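PDB 2D69: ribulose bisphosphate carboxylase, which probably catalyses the magnesium-dependent carboxylation of ribulose 1,5-bisphosphate to two molecules of 3-phosphoglycerate, within an archaeal pathway of AMP degradation. Local coordinates for residues L121-P126 against A302-V307; Y263-T268 against L273-H278; I293-L298 against D308-G313; A297-A302 against D331-K336. All blocks are in the same frame, centred on the assembly; numbering follows the deposited sequence.

Interaction 1 of 4, residues L121-P126 against A302-V307; sequences LDFHPP and ARMIGV
F123 and M304 meet where the N-terminal domain of this RuBisCO large chain leans on its alpha/beta barrel: strand 115-124 lies against the C-terminal end of helix 295-305. The contact across the segments is apolar and small. M304 CE stands at the rim of the F123 ring, near its plane, 3.5 Å from CE1 and almost as close to CZ. The phenyl reaches the helix because CG lies between the backbone N and the carbonyl carbon (chi1 68°), which swings the ring off the strand. P125 CG approaches the same methyl more loosely, at 4.2 Å from M304 CE, so that one methionine tip is shared by the end of the strand and the loop after it. F133 also packs on M304.

Polar links flank this patch. K300, one turn back on the helix, bridges to D122 OD1 and hydrogen-bonds to F123 O, tying the strand to the same helix.

Backbone bonds then finish the helix in a Schellman motif, with G306 as the residue of positive phi. A302 O is gripped twice, by G306 N at 2.8 Å and V307 N at 2.9 Å, the two donors arriving from opposite faces of its carbonyl plane.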
# COMPACT_ATOMS: atom_id res chain seq x y z
N LEU A 121 -31.43 -30.57 -17.73
CA LEU A 121 -30.86 -31.14 -18.94
C LEU A 121 -29.95 -30.20 -19.70
O LEU A 121 -28.91 -30.61 -20.21
CB LEU A 121 -31.95 -31.61 -19.88
CG LEU A 121 -32.91 -32.60 -19.30
CD1 LEU A 121 -33.98 -32.99 -20.36
CD2 LEU A 121 -32.15 -33.84 -18.77
N ASP A 122 -30.35 -28.94 -19.81
CA ASP A 122 -29.62 -27.93 -20.57
C ASP A 122 -30.21 -26.56 -20.27
O ASP A 122 -31.33 -26.45 -19.80
CB ASP A 122 -29.77 -28.20 -22.09
CG ASP A 122 -28.61 -27.64 -22.94
OD1 ASP A 122 -27.68 -27.00 -22.40
OD2 ASP A 122 -28.53 -27.80 -24.19
N PHE A 123 -29.45 -25.52 -20.57
CA PHE A 123 -29.95 -24.17 -20.48
C PHE A 123 -29.38 -23.40 -21.71
O PHE A 123 -28.36 -23.80 -22.34
CB PHE A 123 -29.63 -23.54 -19.12
CG PHE A 123 -28.15 -23.30 -18.89
CD1 PHE A 123 -27.62 -22.07 -19.05
CD2 PHE A 123 -27.32 -24.34 -18.49
CE1 PHE A 123 -26.25 -21.83 -18.81
CE2 PHE A 123 -25.91 -24.11 -18.28
CZ PHE A 123 -25.41 -22.88 -18.44
N HIS A 124 -30.09 -22.36 -22.10
CA HIS A 124 -29.73 -21.57 -23.27
C HIS A 124 -29.72 -20.09 -22.84
O HIS A 124 -30.77 -19.48 -22.68
CB HIS A 124 -30.73 -21.86 -24.44
CG HIS A 124 -30.94 -23.34 -24.69
ND1 HIS A 124 -29.93 -24.27 -24.57
CD2 HIS A 124 -32.04 -24.06 -24.99
CE1 HIS A 124 -30.39 -25.49 -24.78
NE2 HIS A 124 -31.68 -25.39 -25.04
N PRO A 125 -28.55 -19.52 -22.62
CA PRO A 125 -28.49 -18.10 -22.27
C PRO A 125 -28.66 -17.17 -23.46
O PRO A 125 -27.99 -17.35 -24.45
CB PRO A 125 -27.13 -17.95 -21.60
CG PRO A 125 -26.25 -19.07 -22.32
CD PRO A 125 -27.24 -20.17 -22.55
N PRO A 126 -29.52 -16.15 -23.35
CA PRO A 126 -29.64 -15.16 -24.43
C PRO A 126 -28.38 -14.32 -24.54
O PRO A 126 -27.51 -14.35 -23.65
CB PRO A 126 -30.84 -14.33 -24.02
CG PRO A 126 -30.91 -14.50 -22.47
CD PRO A 126 -30.43 -15.87 -22.23
N ALA A 302 -19.15 -24.32 -17.39
CA ALA A 302 -17.73 -24.23 -17.21
C ALA A 302 -17.10 -23.53 -18.43
O ALA A 302 -16.11 -22.79 -18.28
CB ALA A 302 -17.11 -25.65 -17.00
N ARG A 303 -17.64 -23.79 -19.64
CA ARG A 303 -17.15 -23.12 -20.85
C ARG A 303 -17.45 -21.60 -20.82
O ARG A 303 -16.64 -20.78 -21.24
CB ARG A 303 -17.78 -23.76 -22.08
CG ARG A 303 -17.37 -23.09 -23.38
CD ARG A 303 -17.71 -23.85 -24.63
NE ARG A 303 -17.28 -23.08 -25.78
CZ ARG A 303 -17.78 -23.15 -27.00
NH1 ARG A 303 -18.77 -24.01 -27.27
NH2 ARG A 303 -17.29 -22.38 -27.97
N MET A 304 -18.63 -21.24 -20.31
CA MET A 304 -19.07 -19.87 -20.32
C MET A 304 -18.19 -19.03 -19.39
O MET A 304 -17.63 -17.99 -19.83
CB MET A 304 -20.58 -19.85 -19.95
CG MET A 304 -21.29 -18.50 -19.89
SD MET A 304 -23.14 -18.64 -19.43
CE MET A 304 -23.28 -20.21 -19.63
N ILE A 305 -17.99 -19.51 -18.17
CA ILE A 305 -17.03 -18.91 -17.27
C ILE A 305 -15.68 -18.90 -17.95
O ILE A 305 -15.02 -17.87 -18.12
CB ILE A 305 -16.98 -19.66 -15.90
CG1 ILE A 305 -18.29 -19.44 -15.16
CG2 ILE A 305 -15.84 -19.07 -15.05
CD1 ILE A 305 -18.57 -20.45 -14.07
N GLY A 306 -15.27 -20.08 -18.41
CA GLY A 306 -14.07 -20.14 -19.20
C GLY A 306 -12.98 -21.10 -18.84
O GLY A 306 -11.83 -20.69 -18.77
N VAL A 307 -13.30 -22.39 -18.66
CA VAL A 307 -12.25 -23.42 -18.57
C VAL A 307 -11.77 -23.64 -19.97
O VAL A 307 -12.54 -23.46 -20.90
CB VAL A 307 -12.78 -24.76 -17.90
CG1 VAL A 307 -13.33 -24.47 -16.54
CG2 VAL A 307 -13.71 -25.47 -18.78

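Interaction 2 of 4, residues Y263-T268 against L273-H278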
# COMPACT_ATOMS: atom_id res chain seq x y z
N TYR A 263 -14.12 -16.55 -9.67
CA TYR A 263 -13.04 -15.65 -9.29
C TYR A 263 -11.70 -16.07 -9.87
O TYR A 263 -10.89 -15.21 -10.33
CB TYR A 263 -12.99 -15.52 -7.76
CG TYR A 263 -11.79 -14.73 -7.31
CD1 TYR A 263 -11.70 -13.36 -7.60
CD2 TYR A 263 -10.74 -15.33 -6.66
CE1 TYR A 263 -10.61 -12.60 -7.21
CE2 TYR A 263 -9.64 -14.58 -6.27
CZ TYR A 263 -9.58 -13.21 -6.55
OH TYR A 263 -8.51 -12.47 -6.16
N MET A 264 -11.44 -17.38 -9.88
CA MET A 264 -10.17 -17.88 -10.44
C MET A 264 -10.02 -17.56 -11.89
O MET A 264 -8.93 -17.31 -12.34
CB MET A 264 -9.97 -19.41 -10.16
CG MET A 264 -9.64 -19.72 -8.68
SD MET A 264 -8.14 -18.86 -8.14
CE MET A 264 -6.88 -19.33 -9.33
N ARG A 265 -11.14 -17.46 -12.60
CA ARG A 265 -11.10 -17.04 -13.98
C ARG A 265 -10.59 -15.60 -14.12
O ARG A 265 -9.91 -15.31 -15.09
CB ARG A 265 -12.51 -17.18 -14.62
CG ARG A 265 -12.62 -16.66 -16.07
CD ARG A 265 -11.84 -17.49 -17.08
NE ARG A 265 -11.92 -16.93 -18.44
CZ ARG A 265 -11.13 -15.98 -18.92
NH1 ARG A 265 -10.12 -15.46 -18.19
NH2 ARG A 265 -11.30 -15.53 -20.16
N GLU A 266 -10.89 -14.70 -13.17
CA GLU A 266 -10.30 -13.35 -13.15
C GLU A 266 -8.85 -13.40 -12.81
O GLU A 266 -8.03 -12.71 -13.43
CB GLU A 266 -11.03 -12.38 -12.18
CG GLU A 266 -12.50 -12.25 -12.45
CD GLU A 266 -12.72 -11.87 -13.90
OE1 GLU A 266 -13.51 -12.56 -14.57
OE2 GLU A 266 -12.05 -10.91 -14.39
N VAL A 267 -8.50 -14.22 -11.84
CA VAL A 267 -7.05 -14.42 -11.53
C VAL A 267 -6.22 -14.87 -12.72
O VAL A 267 -5.17 -14.29 -13.02
CB VAL A 267 -6.88 -15.43 -10.38
CG1 VAL A 267 -5.43 -15.68 -10.11
CG2 VAL A 267 -7.51 -14.87 -9.10
N THR A 268 -6.70 -15.91 -13.40
CA THR A 268 -5.99 -16.44 -14.55
C THR A 268 -5.95 -15.51 -15.75
O THR A 268 -4.99 -15.57 -16.55
CB THR A 268 -6.50 -17.86 -14.97
OG1 THR A 268 -7.90 -17.88 -15.33
CG2 THR A 268 -6.33 -18.87 -13.84
N LEU A 273 -2.84 -17.77 -17.62
CA LEU A 273 -2.93 -19.19 -17.36
C LEU A 273 -4.18 -19.81 -18.01
O LEU A 273 -5.29 -19.29 -17.81
CB LEU A 273 -3.01 -19.36 -15.83
CG LEU A 273 -1.80 -18.90 -15.01
CD1 LEU A 273 -2.11 -18.95 -13.53
CD2 LEU A 273 -0.59 -19.80 -15.30
N ALA A 274 -4.00 -20.92 -18.75
CA ALA A 274 -5.12 -21.78 -19.17
C ALA A 274 -5.58 -22.62 -17.98
O ALA A 274 -4.76 -22.99 -17.14
CB ALA A 274 -4.73 -22.64 -20.27
N ILE A 275 -6.87 -22.91 -17.92
CA ILE A 275 -7.49 -23.71 -16.87
C ILE A 275 -7.87 -25.09 -17.42
O ILE A 275 -8.55 -25.22 -18.43
CB ILE A 275 -8.73 -23.04 -16.29
CG1 ILE A 275 -8.39 -21.69 -15.62
CG2 ILE A 275 -9.38 -23.91 -15.24
CD1 ILE A 275 -9.59 -20.86 -15.25
N HIS A 276 -7.37 -26.11 -16.74
CA HIS A 276 -7.75 -27.47 -16.96
C HIS A 276 -8.72 -27.83 -15.84
O HIS A 276 -8.37 -27.78 -14.67
CB HIS A 276 -6.54 -28.40 -16.92
CG HIS A 276 -6.92 -29.84 -17.06
ND1 HIS A 276 -6.84 -30.52 -18.25
CD2 HIS A 276 -7.44 -30.71 -16.16
CE1 HIS A 276 -7.27 -31.76 -18.07
NE2 HIS A 276 -7.66 -31.89 -16.81
N ALA A 277 -9.94 -28.16 -16.20
CA ALA A 277 -10.95 -28.48 -15.21
C ALA A 277 -11.02 -30.00 -15.07
O ALA A 277 -11.28 -30.73 -16.03
CB ALA A 277 -12.29 -27.93 -15.63
N HIS A 278 -10.81 -30.44 -13.85
CA HIS A 278 -11.03 -31.81 -13.44
C HIS A 278 -12.41 -31.82 -12.82
O HIS A 278 -12.80 -30.89 -12.12
CB HIS A 278 -9.96 -32.26 -12.46
CG HIS A 278 -9.93 -33.73 -12.25
ND1 HIS A 278 -11.05 -34.45 -11.86
CD2 HIS A 278 -8.93 -34.64 -12.41
CE1 HIS A 278 -10.74 -35.75 -11.81
NE2 HIS A 278 -9.46 -35.89 -12.11
O HOH W 1 -7.56 -17.98 -18.01
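L273, just before strand 274-278, follows closely on T268, the two joined by a backbone bond from L273 N to T268 O of 3.3 Å that is nearly straight at the hydrogen (168°). Q137 NE2 is a second partner of this oxygen. The side chains cross at about a right angle, with CB of L273 3.9 Å from CB of T268. A water adds a second tie, donating to L273 O at 2.6 Å and lying 2.7 Å from T268 OG1. T268 OG1 sits between its backbone N and carbonyl carbon (chi1 60°), which points it at the water and I275 CD1. I275, next on this side of the strand, ends its CD1 3.4 Å from T268 OG1; its CG1 lies 3.9 Å from T268 CG2, and CD1 also grazes the backbone of R265, whose guanidinium is occupied with G135 and E269. With an alanine in place of T268, the water would probably lose its anchor on the helix and the end of I275 would be left with less to pack on. Farther along, H276 and H278 reach K186 inside the barrel; H278 is the predicted proton acceptor. The segments close a beta-alpha-beta crossover: helix 258-271, outside the barrel, returns the chain into strand 274-278, parallel between strands 248-252 and 309-311, while M264 and L273 also touch helix 231-244.

Interaction 3 of 4, residues I293-L298 against D308-G313; sequences ITMLAL and DQIHTG
The flat peptide group that follows H311 meets M295 at its oxygen: the methionine CE lies 4.0 Å from H311 O. The imidazole of H311 leads away from the helix, into the active site. There it meets the rings of H278 and H276, its plane turned about 50° from the first and about 85° from the second, and a bound sulfate lies about 3 Å from the side chain at the nearest atoms. H311 is a predicted substrate-binding residue, and the sulfate, probably from the crystallisation liquor, is consistent with a pocket for anions.

On the neighbouring residue the contact is wholly apolar. M295 and I310 reach toward each other tip to tip, CE to CD1 at 3.9 Å. The methionine starts with CG anti to the backbone N and then folds at chi2 (63°), which, with a further bend at chi3, brings its methyl within reach of both I310 CD1 and H311 O. R279, another predicted substrate binder, packs on both M295 and H311, while I329 of helix 323-334 touches M295 and L333 touches I310.

T294 fixes the start of helix 295-305 as its N-cap, its OG1 accepting from A297 N at 3.2 Å and also bonded to L121 O of the N-terminal domain.

The closest approaches are made by the M295 methyl, to I310 CD1 and to H311 O, and the second probably carries some cost: H311 O is buried by the contact without a hydrogen-bond partner in the model, faced instead by the weakly polar methyl of M295.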
# COMPACT_ATOMS: atom_id res chain seq x y z
N ILE A 293 -28.00 -32.93 -12.42
CA ILE A 293 -27.62 -31.99 -13.45
C ILE A 293 -26.78 -32.76 -14.44
O ILE A 293 -25.90 -33.53 -14.04
CB ILE A 293 -26.81 -30.85 -12.83
CG1 ILE A 293 -27.55 -30.18 -11.66
CG2 ILE A 293 -26.45 -29.79 -13.89
CD1 ILE A 293 -26.65 -29.18 -10.95
N THR A 294 -27.03 -32.58 -15.74
CA THR A 294 -26.28 -33.35 -16.73
C THR A 294 -24.88 -32.80 -16.88
O THR A 294 -24.63 -31.65 -16.57
CB THR A 294 -26.95 -33.28 -18.09
OG1 THR A 294 -26.98 -31.91 -18.54
CG2 THR A 294 -28.40 -33.76 -18.04
N MET A 295 -23.97 -33.65 -17.38
CA MET A 295 -22.61 -33.25 -17.66
C MET A 295 -22.60 -32.15 -18.73
O MET A 295 -21.73 -31.29 -18.70
CB MET A 295 -21.70 -34.43 -18.11
CG MET A 295 -20.22 -34.03 -18.32
SD MET A 295 -19.46 -33.44 -16.78
CE MET A 295 -18.51 -32.08 -17.33
N LEU A 296 -23.58 -32.17 -19.64
CA LEU A 296 -23.69 -31.15 -20.68
C LEU A 296 -23.90 -29.74 -20.09
O LEU A 296 -23.26 -28.77 -20.52
CB LEU A 296 -24.83 -31.48 -21.63
CG LEU A 296 -25.21 -30.38 -22.64
CD1 LEU A 296 -23.99 -30.10 -23.52
CD2 LEU A 296 -26.39 -30.82 -23.51
N ALA A 297 -24.76 -29.64 -19.07
CA ALA A 297 -25.06 -28.36 -18.44
C ALA A 297 -23.88 -27.83 -17.64
O ALA A 297 -23.52 -26.67 -17.70
CB ALA A 297 -26.29 -28.48 -17.55
N LEU A 298 -23.26 -28.74 -16.90
CA LEU A 298 -22.05 -28.44 -16.16
C LEU A 298 -21.01 -27.95 -17.10
O LEU A 298 -20.39 -26.94 -16.85
CB LEU A 298 -21.54 -29.69 -15.50
CG LEU A 298 -20.76 -29.63 -14.22
CD1 LEU A 298 -20.70 -31.05 -13.60
CD2 LEU A 298 -19.36 -29.14 -14.48
N ASP A 308 -10.49 -23.95 -20.16
CA ASP A 308 -9.94 -24.14 -21.51
C ASP A 308 -9.97 -25.58 -22.01
O ASP A 308 -9.86 -25.85 -23.24
CB ASP A 308 -8.51 -23.64 -21.52
CG ASP A 308 -8.43 -22.19 -21.22
OD1 ASP A 308 -8.55 -21.41 -22.19
OD2 ASP A 308 -8.24 -21.75 -20.06
N GLN A 309 -10.11 -26.50 -21.05
CA GLN A 309 -10.21 -27.95 -21.33
C GLN A 309 -10.92 -28.63 -20.16
O GLN A 309 -10.83 -28.17 -19.02
CB GLN A 309 -8.86 -28.61 -21.63
CG GLN A 309 -7.81 -28.40 -20.65
CD GLN A 309 -6.43 -28.76 -21.19
OE1 GLN A 309 -5.73 -29.59 -20.58
NE2 GLN A 309 -6.04 -28.13 -22.24
N ILE A 310 -11.68 -29.66 -20.45
CA ILE A 310 -12.45 -30.34 -19.40
C ILE A 310 -12.68 -31.80 -19.78
O ILE A 310 -12.90 -32.12 -20.96
CB ILE A 310 -13.81 -29.60 -19.13
CG1 ILE A 310 -14.55 -30.20 -17.94
CG2 ILE A 310 -14.69 -29.67 -20.33
CD1 ILE A 310 -15.70 -29.36 -17.47
N HIS A 311 -12.60 -32.66 -18.77
CA HIS A 311 -12.84 -34.10 -18.89
C HIS A 311 -14.27 -34.31 -19.29
O HIS A 311 -15.12 -33.75 -18.63
CB HIS A 311 -12.60 -34.80 -17.53
CG HIS A 311 -11.16 -34.87 -17.11
ND1 HIS A 311 -10.32 -35.88 -17.54
CD2 HIS A 311 -10.42 -34.09 -16.29
CE1 HIS A 311 -9.11 -35.69 -17.02
NE2 HIS A 311 -9.15 -34.62 -16.25
N THR A 312 -14.54 -35.11 -20.32
CA THR A 312 -15.92 -35.51 -20.67
C THR A 312 -16.28 -37.03 -20.69
O THR A 312 -17.46 -37.35 -20.83
CB THR A 312 -16.28 -34.96 -22.04
OG1 THR A 312 -15.30 -35.39 -22.98
CG2 THR A 312 -16.18 -33.41 -22.05
N GLY A 313 -15.29 -37.93 -20.59
CA GLY A 313 -15.51 -39.39 -20.79
C GLY A 313 -14.91 -39.96 -22.09
O GLY A 313 -14.45 -39.17 -22.90

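Interaction 4 of 4, residues A297-A302 against D331-K336; sequences ALAKAA and DFLLSK
F332 packs its ring obliquely against the K300 backbone and the aliphatic part of that side chain, the two side chains crossing at about a right angle. F332 CE2 approaches K300 CA to 3.4 Å, CZ rests 3.7 Å from K300 CB, and CE1 lies 3.5 Å from K300 CE. The lysine runs extended as far as CD and then turns at chi3 (-88°), which brings CE beside the ring and carries NZ on toward strand 115-124, where D122 and F123 hold it. At the ring's edge, near its plane, stands A299 O, 3.9 Å from F332 CE2. L333 adds a lighter touch, its CD2 4.1 Å from A299 CB; the small A299 side chain is consistent with the close approach of the backbones here, with A299 and L333 CA atoms 7.4 Å apart.

On the backbone of the same residue, F332 O is gripped by S335 N and by S335 OG at 2.8 Å, the hydroxyl on a carbonyl lone pair.

R303 makes a cation-pi contact with the F332 ring, and W337 meets it edge-to-face. A serine in place of F332 would probably leave the K300 methylenes without their aromatic neighbour and R303 without its cation-pi partner. The pair joins two successive outer helices of the barrel, 295-305 and 323-334. The former turns A297 toward strand 115-124 and A301 toward helices 98-105 and 258-271.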
# COMPACT_ATOMS: atom_id res chain seq x y z
N ALA A 297 -24.76 -29.64 -19.07
CA ALA A 297 -25.06 -28.36 -18.44
C ALA A 297 -23.88 -27.83 -17.64
O ALA A 297 -23.52 -26.67 -17.70
CB ALA A 297 -26.29 -28.48 -17.55
N LEU A 298 -23.26 -28.74 -16.90
CA LEU A 298 -22.05 -28.44 -16.16
C LEU A 298 -21.01 -27.95 -17.10
O LEU A 298 -20.39 -26.94 -16.85
CB LEU A 298 -21.54 -29.69 -15.50
CG LEU A 298 -20.76 -29.63 -14.22
CD1 LEU A 298 -20.70 -31.05 -13.60
CD2 LEU A 298 -19.36 -29.14 -14.48
N ALA A 299 -20.84 -28.66 -18.21
CA ALA A 299 -19.84 -28.31 -19.19
C ALA A 299 -20.11 -26.92 -19.80
O ALA A 299 -19.18 -26.20 -20.15
CB ALA A 299 -19.79 -29.35 -20.30
N LYS A 300 -21.38 -26.60 -19.99
CA LYS A 300 -21.77 -25.33 -20.59
C LYS A 300 -21.44 -24.19 -19.64
O LYS A 300 -20.91 -23.17 -20.03
CB LYS A 300 -23.27 -25.35 -20.93
CG LYS A 300 -23.83 -24.06 -21.48
CD LYS A 300 -25.20 -24.27 -22.11
CE LYS A 300 -25.18 -24.66 -23.59
NZ LYS A 300 -26.61 -25.06 -24.06
N ALA A 301 -21.84 -24.33 -18.38
CA ALA A 301 -21.40 -23.38 -17.37
C ALA A 301 -19.89 -23.21 -17.35
O ALA A 301 -19.38 -22.08 -17.31
CB ALA A 301 -21.91 -23.79 -16.01
N ALA A 302 -19.15 -24.32 -17.39
CA ALA A 302 -17.73 -24.23 -17.21
C ALA A 302 -17.10 -23.53 -18.43
O ALA A 302 -16.11 -22.79 -18.28
CB ALA A 302 -17.11 -25.65 -17.00
N ASP A 331 -19.18 -32.08 -28.91
CA ASP A 331 -19.67 -31.27 -30.02
C ASP A 331 -20.01 -29.87 -29.52
O ASP A 331 -19.65 -28.89 -30.14
CB ASP A 331 -20.94 -31.89 -30.66
CG ASP A 331 -20.62 -33.09 -31.57
OD1 ASP A 331 -21.59 -33.69 -32.09
OD2 ASP A 331 -19.47 -33.50 -31.81
N PHE A 332 -20.72 -29.80 -28.41
CA PHE A 332 -20.96 -28.53 -27.75
C PHE A 332 -19.66 -27.81 -27.37
O PHE A 332 -19.47 -26.66 -27.71
CB PHE A 332 -21.81 -28.68 -26.49
CG PHE A 332 -21.70 -27.49 -25.61
CD1 PHE A 332 -22.30 -26.29 -26.00
CD2 PHE A 332 -20.87 -27.51 -24.47
CE1 PHE A 332 -22.11 -25.13 -25.24
CE2 PHE A 332 -20.70 -26.36 -23.69
CZ PHE A 332 -21.32 -25.16 -24.09
N LEU A 333 -18.76 -28.48 -26.67
CA LEU A 333 -17.51 -27.85 -26.25
C LEU A 333 -16.77 -27.20 -27.43
O LEU A 333 -16.12 -26.12 -27.26
CB LEU A 333 -16.59 -28.82 -25.53
CG LEU A 333 -17.07 -29.21 -24.11
CD1 LEU A 333 -16.13 -30.25 -23.57
CD2 LEU A 333 -17.11 -28.06 -23.13
N LEU A 334 -16.86 -27.82 -28.60
CA LEU A 334 -16.09 -27.36 -29.74
C LEU A 334 -16.89 -26.48 -30.68
O LEU A 334 -16.33 -25.96 -31.63
CB LEU A 334 -15.51 -28.55 -30.53
CG LEU A 334 -14.40 -29.37 -29.87
CD1 LEU A 334 -14.26 -30.71 -30.61
CD2 LEU A 334 -13.10 -28.60 -29.87
N SER A 335 -18.19 -26.30 -30.43
CA SER A 335 -19.06 -25.58 -31.34
C SER A 335 -18.82 -24.08 -31.23
O SER A 335 -18.36 -23.57 -30.19
CB SER A 335 -20.55 -25.84 -31.04
OG SER A 335 -20.86 -25.32 -29.76
N LYS A 336 -19.08 -23.39 -32.33
CA LYS A 336 -19.14 -21.95 -32.39
C LYS A 336 -20.28 -21.49 -31.48
O LYS A 336 -21.34 -22.06 -31.51
CB LYS A 336 -19.35 -21.51 -33.83
CG LYS A 336 -18.62 -20.21 -34.24
CD LYS A 336 -19.08 -19.00 -33.39
CE LYS A 336 -18.54 -17.63 -33.90
NZ LYS A 336 -19.34 -16.51 -33.39

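Three of the four contacts share helix 295-305. Its N-terminal turn enters interaction 3, its middle interaction 4 and its C-terminal end interaction 1, with centres 6 to 10 Å apart. Interaction 2 lies about 16 Å from each of the others, centre to centre, but joins interaction 3 through the parallel barrel sheet, where strands 274-278 and 309-311 are neighbours and H276 bonds to Q309. Along the chain, interaction 2 closes before 3 and 4 open, and is nested inside the long loop closed by interaction 1. The helix thus faces the N-terminal domain, a neighbouring helix and the strand bearing H311, linking the domain boundary to the predicted active site.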